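Membrane protein (Acinetobacter baumannii AB307-0294, PDB 5DL5) is an outer membrane beta-barrel porin of the OprD family that probably lets small solutes, and perhaps antibiotics, cross the outer membrane. Local coordinates at residues T40-K43 / K48-S51; Y322-I327 / S400-S405; A407-G410 / G414-N417. All coordinates share one frame; numbering follows the deposited sequence.

Contact 1. Residues T40-K43 / K48-S51; sequences TRDK and KDTS. With C8E ((hydroxyethyloxy)tri(ethyloxy)octane), chain B.
Arg41 and Thr50 form the tight part of this antiparallel hairpin: Arg41 N donates to Thr50 O at 2.9 Å, and Thr50 N returns a bond to Arg41 O at 3.0 Å. Their side chains lie alongside each other on one face of the sheet, Arg41 CB 3.4 Å from Thr50 OG1, which is hydrogen-bonded to Asn92. The Arg41 chain then runs on, extended from CG to NE, and carries the guanidinium away from Thr50 to a bound detergent molecule, where NH1 meets ether oxygen O15 at 2.9 Å and NH2 meets O18; NE pairs with Glu418. On the opposite face, Thr40 CG2 touches Ser51 OG. Toward the turn the pairing gives way to a side-chain bond. Asp49 OD1 takes the Lys43 N-H at 2.7 Å, in a nearly straight bond (169°) that reaches it from above the carboxylate plane. This end is the solvent side, with Asp42, Lys48 and Asp49 exposed; Asp42 OD1 and Asp49 OD2 stand 4.3 Å apart, and their like charges probably disfavour a closer approach. The hairpin joins strands 29-43 and 50-62 of the barrel, and along its other edge strand 29-43 pairs with strand 416-428, through Thr40 with Trp419 and Asp42 with Asn417.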
loop_
_atom_site.group_PDB
_atom_site.type_symbol
_atom_site.label_atom_id
_atom_site.label_comp_id
_atom_site.label_asym_id
_atom_site.label_seq_id
_atom_site.Cartn_x
_atom_site.Cartn_y
_atom_site.Cartn_z
ATOM N N THR A 40 -1.217 10.716 14.656
ATOM C CA THR A 40 -2.222 10.825 15.690
ATOM C C THR A 40 -3.627 10.892 15.075
ATOM O O THR A 40 -3.870 11.548 14.041
ATOM C CB THR A 40 -2.031 12.147 16.530
ATOM O OG1 THR A 40 -2.324 13.281 15.716
ATOM C CG2 THR A 40 -0.593 12.297 17.112
ATOM N N ARG A 41 -4.584 10.320 15.772
ATOM C CA ARG A 41 -6.028 10.371 15.437
ATOM C C ARG A 41 -6.808 10.746 16.711
ATOM O O ARG A 41 -6.781 9.986 17.731
ATOM C CB ARG A 41 -6.470 8.983 15.070
ATOM C CG ARG A 41 -5.898 8.543 13.729
ATOM C CD ARG A 41 -6.721 7.452 12.984
ATOM N NE ARG A 41 -5.962 7.109 11.777
ATOM C CZ ARG A 41 -6.165 6.053 11.006
ATOM N NH1 ARG A 41 -7.058 5.201 11.307
ATOM N NH2 ARG A 41 -5.423 5.849 9.960
ATOM N N ASP A 42 -7.451 11.928 16.666
ATOM C CA ASP A 42 -8.321 12.431 17.716
ATOM C C ASP A 42 -9.731 12.077 17.365
ATOM O O ASP A 42 -10.218 12.457 16.296
ATOM C CB ASP A 42 -8.167 13.940 17.822
ATOM C CG ASP A 42 -6.722 14.333 18.214
ATOM O OD1 ASP A 42 -5.879 13.458 18.558
ATOM O OD2 ASP A 42 -6.372 15.525 18.138
ATOM N N LYS A 43 -10.393 11.335 18.216
ATOM C CA LYS A 43 -11.760 10.834 17.937
ATOM C C LYS A 43 -12.781 11.413 18.964
ATOM O O LYS A 43 -12.391 12.083 19.888
ATOM C CB LYS A 43 -11.721 9.324 17.842
ATOM C CG LYS A 43 -10.663 8.799 16.850
ATOM C CD LYS A 43 -11.245 7.565 16.221
ATOM C CE LYS A 43 -10.247 6.806 15.380
ATOM N NZ LYS A 43 -10.797 5.495 15.077
ATOM N N LYS A 48 -11.476 5.725 21.045
ATOM C CA LYS A 48 -10.034 5.670 21.373
ATOM C C LYS A 48 -9.126 6.562 20.509
ATOM O O LYS A 48 -8.884 6.236 19.370
ATOM C CB LYS A 48 -9.463 4.248 21.145
ATOM C CG LYS A 48 -9.941 3.099 22.027
ATOM C CD LYS A 48 -10.172 1.807 21.210
ATOM C CE LYS A 48 -10.423 0.588 22.082
ATOM N NZ LYS A 48 -9.156 0.103 22.686
ATOM N N ASP A 49 -8.476 7.537 21.119
ATOM C CA ASP A 49 -7.479 8.371 20.477
ATOM C C ASP A 49 -6.156 7.594 20.347
ATOM O O ASP A 49 -5.809 6.813 21.249
ATOM C CB ASP A 49 -7.221 9.610 21.305
ATOM C CG ASP A 49 -8.331 10.643 21.205
ATOM O OD1 ASP A 49 -9.418 10.442 20.591
ATOM O OD2 ASP A 49 -8.075 11.694 21.792
ATOM N N THR A 50 -5.474 7.745 19.209
ATOM C CA THR A 50 -4.219 7.077 19.035
ATOM C C THR A 50 -3.165 8.184 18.792
ATOM O O THR A 50 -3.447 9.286 18.253
ATOM C CB THR A 50 -4.236 6.017 17.963
ATOM O OG1 THR A 50 -4.692 6.620 16.751
ATOM C CG2 THR A 50 -5.081 4.696 18.379
ATOM N N SER A 51 -1.967 7.887 19.258
ATOM C CA SER A 51 -0.749 8.702 18.985
ATOM C C SER A 51 0.474 7.807 18.986
ATOM O O SER A 51 0.711 7.078 19.968
ATOM C CB SER A 51 -0.592 9.787 20.050
ATOM O OG SER A 51 0.714 10.411 19.858
HETATM C C6 C8E B . -3.773 -3.104 16.489
HETATM C C7 C8E B . -3.533 -1.567 16.485
HETATM C C8 C8E B . -4.776 -0.678 16.731
HETATM O O9 C8E B . -4.786 0.597 15.993
HETATM C C10 C8E B . -5.964 0.618 15.194
HETATM C C11 C8E B . -5.704 -0.102 13.859
HETATM O O12 C8E B . -6.626 0.292 12.866
HETATM C C13 C8E B . -6.614 1.669 12.464
HETATM C C14 C8E B . -5.751 1.862 11.246
HETATM O O15 C8E B . -6.379 2.581 10.187
HETATM C C16 C8E B . -7.634 2.113 9.673
HETATM C C17 C8E B . -7.594 2.476 8.190
HETATM O O18 C8E B . -6.735 3.653 8.089
HETATM C C19 C8E B . -5.910 3.701 6.917
HETATM C C20 C8E B . -5.194 5.040 6.884
HETATM O O21 C8E B . -4.519 5.419 5.649
#

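Contact 2. Residues Y322-I327 / S400-S405; sequences YMSDFI and SYYRAS. With C8E ((hydroxyethyloxy)tri(ethyloxy)octane), chain B.
Ser400 meets Met323 loosely where the loop 322-327, a segment without regular structure, packs against strand 394-404 of the OprD-family beta-barrel. Ser400 OG lies 4.2 Å from Met323 CB, and the hydroxyl is hydrogen-bonded to Glu376. That same carboxylate takes the backbone N-H groups of Met323 and Ser324, so one acidic side chain of strand 371-384 ties the loop and Ser400 together. Tyr401 points away from the loop. Tyr402, next in line, carries most of the contact. Its ring extends toward the loop, CG lying trans to the backbone N (chi1 171°), and crosses the Met323 side chain at about a right angle. The Met323 chain is straight as far as the sulfur and then bends at chi3 (71°), which sets the CE methyl against the root of the ring, 3.2 Å from Tyr402 CB. Farther out, Ser324 CB approaches the ring at 3.6 Å from Tyr402 CE1. Both the Tyr402 hydroxyl and Ser324 OG bond to Glu374, a second carboxylate bridging loop and strand. After Tyr402, Arg403 turns away from the loop and its NH1 bonds back to Tyr402 O at 2.7 Å. On the loop, Ser324 OG also closes an ST turn, accepting the backbone N-H of Phe326 at 3.2 Å, and Tyr322 O accepts from the detergent's terminal oxygen O21 at 2.9 Å.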
loop_
_atom_site.group_PDB
_atom_site.type_symbol
_atom_site.label_atom_id
_atom_site.label_comp_id
_atom_site.label_asym_id
_atom_site.label_seq_id
_atom_site.Cartn_x
_atom_site.Cartn_y
_atom_site.Cartn_z
ATOM N N TYR A 322 -7.369 7.594 1.220
ATOM C CA TYR A 322 -6.554 8.516 2.046
ATOM C C TYR A 322 -6.566 7.953 3.446
ATOM O O TYR A 322 -6.032 6.900 3.628
ATOM C CB TYR A 322 -7.074 10.000 1.984
ATOM C CG TYR A 322 -6.933 10.630 0.584
ATOM C CD1 TYR A 322 -5.683 11.124 0.149
ATOM C CD2 TYR A 322 -8.009 10.636 -0.323
ATOM C CE1 TYR A 322 -5.504 11.612 -1.145
ATOM C CE2 TYR A 322 -7.855 11.122 -1.613
ATOM C CZ TYR A 322 -6.629 11.694 -1.987
ATOM O OH TYR A 322 -6.491 12.236 -3.233
ATOM N N MET A 323 -7.222 8.539 4.435
ATOM C CA MET A 323 -7.302 7.856 5.722
ATOM C C MET A 323 -8.367 6.760 5.542
ATOM O O MET A 323 -8.115 5.620 5.823
ATOM C CB MET A 323 -7.639 8.758 6.878
ATOM C CG MET A 323 -7.814 7.889 8.131
ATOM S SD MET A 323 -8.328 8.866 9.518
ATOM C CE MET A 323 -10.003 9.274 9.108
ATOM N N SER A 324 -9.573 7.101 5.054
ATOM C CA SER A 324 -10.527 6.067 4.661
ATOM C C SER A 324 -10.261 5.599 3.273
ATOM O O SER A 324 -9.811 6.363 2.419
ATOM C CB SER A 324 -11.995 6.608 4.724
ATOM O OG SER A 324 -12.869 5.698 4.139
ATOM N N ASP A 325 -10.556 4.333 3.007
ATOM C CA ASP A 325 -10.373 3.792 1.672
ATOM C C ASP A 325 -11.655 3.673 0.878
ATOM O O ASP A 325 -11.608 3.164 -0.276
ATOM C CB ASP A 325 -9.760 2.442 1.760
ATOM C CG ASP A 325 -8.289 2.520 2.209
ATOM O OD1 ASP A 325 -7.510 3.329 1.687
ATOM O OD2 ASP A 325 -7.944 1.689 3.017
ATOM N N PHE A 326 -12.792 4.071 1.427
ATOM C CA PHE A 326 -14.063 4.119 0.576
ATOM C C PHE A 326 -14.374 2.744 -0.015
ATOM O O PHE A 326 -14.663 2.556 -1.164
ATOM C CB PHE A 326 -14.057 5.282 -0.450
ATOM C CG PHE A 326 -13.965 6.658 0.257
ATOM C CD1 PHE A 326 -12.740 7.162 0.689
ATOM C CD2 PHE A 326 -15.113 7.376 0.586
ATOM C CE1 PHE A 326 -12.671 8.367 1.452
ATOM C CE2 PHE A 326 -15.078 8.605 1.297
ATOM C CZ PHE A 326 -13.843 9.053 1.795
ATOM N N ILE A 327 -14.391 1.796 0.922
ATOM C CA ILE A 327 -14.398 0.326 0.633
ATOM C C ILE A 327 -15.521 -0.351 1.326
ATOM O O ILE A 327 -15.571 -1.547 1.342
ATOM C CB ILE A 327 -13.078 -0.378 1.127
ATOM C CG1 ILE A 327 -12.829 -0.065 2.629
ATOM C CG2 ILE A 327 -11.970 -0.138 0.135
ATOM C CD1 ILE A 327 -11.645 -0.831 3.251
ATOM N N SER A 400 -6.189 14.896 7.721
ATOM C CA SER A 400 -7.509 14.459 7.310
ATOM C C SER A 400 -8.535 14.852 8.322
ATOM O O SER A 400 -8.410 14.536 9.551
ATOM C CB SER A 400 -7.556 12.973 7.103
ATOM O OG SER A 400 -6.890 12.732 5.924
ATOM N N TYR A 401 -9.549 15.552 7.837
ATOM C CA TYR A 401 -10.729 15.818 8.664
ATOM C C TYR A 401 -11.836 14.842 8.126
ATOM O O TYR A 401 -12.216 14.928 6.942
ATOM C CB TYR A 401 -11.072 17.349 8.695
ATOM C CG TYR A 401 -12.471 17.732 9.272
ATOM C CD1 TYR A 401 -13.561 17.797 8.412
ATOM C CD2 TYR A 401 -12.683 18.116 10.599
ATOM C CE1 TYR A 401 -14.840 18.114 8.818
ATOM C CE2 TYR A 401 -13.989 18.487 11.026
ATOM C CZ TYR A 401 -15.074 18.439 10.109
ATOM O OH TYR A 401 -16.423 18.779 10.356
ATOM N N TYR A 402 -12.232 13.859 8.957
ATOM C CA TYR A 402 -13.034 12.788 8.513
ATOM C C TYR A 402 -14.308 12.697 9.323
ATOM O O TYR A 402 -14.252 12.774 10.557
ATOM C CB TYR A 402 -12.264 11.489 8.575
ATOM C CG TYR A 402 -13.094 10.257 8.322
ATOM C CD1 TYR A 402 -13.322 9.815 7.012
ATOM C CD2 TYR A 402 -13.670 9.553 9.368
ATOM C CE1 TYR A 402 -14.066 8.694 6.743
ATOM C CE2 TYR A 402 -14.499 8.455 9.131
ATOM C CZ TYR A 402 -14.664 8.006 7.802
ATOM O OH TYR A 402 -15.422 6.932 7.501
ATOM N N ARG A 403 -15.463 12.561 8.623
ATOM C CA ARG A 403 -16.718 12.436 9.294
ATOM C C ARG A 403 -17.580 11.347 8.658
ATOM O O ARG A 403 -17.552 11.199 7.481
ATOM C CB ARG A 403 -17.518 13.774 9.271
ATOM C CG ARG A 403 -16.924 14.937 10.093
ATOM C CD ARG A 403 -16.792 14.680 11.578
ATOM N NE ARG A 403 -16.081 15.769 12.308
ATOM C CZ ARG A 403 -14.758 15.899 12.455
ATOM N NH1 ARG A 403 -13.903 15.044 11.921
ATOM N NH2 ARG A 403 -14.267 16.910 13.175
ATOM N N ALA A 404 -18.437 10.683 9.444
ATOM C CA ALA A 404 -19.224 9.611 8.895
ATOM C C ALA A 404 -20.555 9.592 9.578
ATOM O O ALA A 404 -20.692 10.151 10.673
ATOM C CB ALA A 404 -18.465 8.288 9.051
ATOM N N SER A 405 -21.537 8.950 8.979
ATOM C CA SER A 405 -22.841 8.837 9.719
ATOM C C SER A 405 -22.748 7.972 10.996
ATOM O O SER A 405 -21.744 7.258 11.265
ATOM C CB SER A 405 -24.040 8.342 8.850
ATOM O OG SER A 405 -23.705 7.414 7.962
HETATM C C6 C8E B . -3.773 -3.104 16.489
HETATM C C7 C8E B . -3.533 -1.567 16.485
HETATM C C8 C8E B . -4.776 -0.678 16.731
HETATM O O9 C8E B . -4.786 0.597 15.993
HETATM C C10 C8E B . -5.964 0.618 15.194
HETATM C C11 C8E B . -5.704 -0.102 13.859
HETATM O O12 C8E B . -6.626 0.292 12.866
HETATM C C13 C8E B . -6.614 1.669 12.464
HETATM C C14 C8E B . -5.751 1.862 11.246
HETATM O O15 C8E B . -6.379 2.581 10.187
HETATM C C16 C8E B . -7.634 2.113 9.673
HETATM C C17 C8E B . -7.594 2.476 8.190
HETATM O O18 C8E B . -6.735 3.653 8.089
HETATM C C19 C8E B . -5.910 3.701 6.917
HETATM C C20 C8E B . -5.194 5.040 6.884
HETATM O O21 C8E B . -4.519 5.419 5.649
#

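Contact 3. Residues A407-G410 / G414-N417; sequences AYQG and GDTN
The side-chain amide of Gln409 holds Asp415 at two points, one on the backbone and one on the carboxylate. Asp415 N donates to Gln409 OE1 at 2.8 Å, somewhat tilted from the carbonyl plane, while Gln409 NE2 reaches Asp415 OD1 at 3.1 Å. The second bond leaves NE2 close to the amide plane but meets OD1 from above the carboxylate plane; the two flat groups are turned 89° against each other. A bend at chi2 (-57°) folds the Gln409 chain back, so that OE1 and NE2 both face Asp415. Both side-chain atoms of the second bond have a further partner: NE2 bonds to Ser405 O and OD1 accepts from Ala404 N, so the Gln409-Asp415 pair is knitted to the end of the preceding strand. Nearby, a water bridges the two backbones, donating to Tyr408 O at 2.6 Å and accepting from Gly414 N at 2.9 Å. Gly414 CA packs 3.3 Å from Gln409 OE1; at the backbone angles of this residue a CB would be jammed against the carbonyl O of the residue before, so the position calls for glycine. Thr416 OG1 donates to Gly414 O at 2.9 Å, from above the carbonyl plane, where strand 416-428 begins. Farther out, the Tyr408 ring meets that of Tyr412 with the planes close to parallel and also touches Tyr402, Ile363 and Val365. The segments thus close the loop between strands 394-404 and 416-428; the latter strand continues the barrel, with Thr416 packed against Arg41 and Lys43 of strand 29-43.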
loop_
_atom_site.group_PDB
_atom_site.type_symbol
_atom_site.label_atom_id
_atom_site.label_comp_id
_atom_site.label_asym_id
_atom_site.label_seq_id
_atom_site.Cartn_x
_atom_site.Cartn_y
_atom_site.Cartn_z
ATOM N N ALA A 407 -24.048 5.190 11.830
ATOM C CA ALA A 407 -23.989 3.769 11.589
ATOM C C ALA A 407 -22.571 3.287 11.201
ATOM O O ALA A 407 -22.360 2.137 11.123
ATOM C CB ALA A 407 -24.983 3.471 10.460
ATOM N N TYR A 408 -21.654 4.192 10.866
ATOM C CA TYR A 408 -20.306 3.916 10.380
ATOM C C TYR A 408 -19.263 4.613 11.218
ATOM O O TYR A 408 -18.380 5.331 10.720
ATOM C CB TYR A 408 -20.174 4.340 8.925
ATOM C CG TYR A 408 -19.205 3.627 8.006
ATOM C CD1 TYR A 408 -19.268 2.226 7.794
ATOM C CD2 TYR A 408 -18.268 4.345 7.278
ATOM C CE1 TYR A 408 -18.411 1.511 6.851
ATOM C CE2 TYR A 408 -17.390 3.664 6.421
ATOM C CZ TYR A 408 -17.518 2.237 6.175
ATOM O OH TYR A 408 -16.596 1.758 5.277
ATOM N N GLN A 409 -19.294 4.280 12.476
ATOM C CA GLN A 409 -18.378 4.795 13.476
ATOM C C GLN A 409 -17.485 3.580 13.820
ATOM O O GLN A 409 -16.550 3.320 13.101
ATOM C CB GLN A 409 -19.130 5.397 14.691
ATOM C CG GLN A 409 -19.901 6.698 14.392
ATOM C CD GLN A 409 -19.041 7.834 13.833
ATOM O OE1 GLN A 409 -18.018 8.256 14.449
ATOM N NE2 GLN A 409 -19.510 8.411 12.693
ATOM N N GLY A 410 -17.840 2.808 14.840
ATOM C CA GLY A 410 -17.057 1.670 15.286
ATOM C C GLY A 410 -17.036 0.570 14.216
ATOM O O GLY A 410 -16.058 -0.151 14.124
ATOM N N GLY A 414 -14.654 5.989 12.228
ATOM C CA GLY A 414 -15.289 6.860 13.237
ATOM C C GLY A 414 -14.834 8.311 12.975
ATOM O O GLY A 414 -13.789 8.511 12.342
ATOM N N ASP A 415 -15.598 9.315 13.472
ATOM C CA ASP A 415 -15.201 10.688 13.228
ATOM C C ASP A 415 -13.781 10.938 13.778
ATOM O O ASP A 415 -13.515 10.557 14.941
ATOM C CB ASP A 415 -16.127 11.662 13.914
ATOM C CG ASP A 415 -17.516 11.686 13.315
ATOM O OD1 ASP A 415 -17.818 11.016 12.346
ATOM O OD2 ASP A 415 -18.286 12.458 13.798
ATOM N N THR A 416 -12.940 11.642 13.015
ATOM C CA THR A 416 -11.512 11.773 13.275
ATOM C C THR A 416 -10.893 12.965 12.609
ATOM O O THR A 416 -11.228 13.292 11.474
ATOM C CB THR A 416 -10.757 10.543 12.650
ATOM O OG1 THR A 416 -11.180 9.342 13.292
ATOM C CG2 THR A 416 -9.245 10.666 12.749
ATOM N N ASN A 417 -9.951 13.554 13.317
ATOM C CA ASN A 417 -9.002 14.497 12.854
ATOM C C ASN A 417 -7.668 13.746 12.979
ATOM O O ASN A 417 -7.200 13.499 14.098
ATOM C CB ASN A 417 -9.046 15.760 13.773
ATOM C CG ASN A 417 -10.498 16.388 13.839
ATOM O OD1 ASN A 417 -11.380 16.121 12.998
ATOM N ND2 ASN A 417 -10.748 17.197 14.863
HETATM O O HOH W 1 -15.966 5.318 9.775
#

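In the fold
Contacts 1, 2 and 3 follow one another along the chain, yet gather on the same side of the barrel. The centres of contact 1 and contact 2 are about 14 Å apart, those of contact 1 and contact 3 about 12 Å, and those of contact 2 and contact 3 about 8 Å. Strand 416-428, entered through contact 3, lies between strand 29-43 of contact 1 and strand 394-404 of contact 2, pairing antiparallel with both. Residues near the two ends of the sequence therefore become neighbours where the barrel closes. Contacts 1 and 2 also share the bound detergent, held by both the loop 322-327 and Arg41 of strand 29-43, with Arg41 NH2 packing on Met323 CG at 3.6 Å.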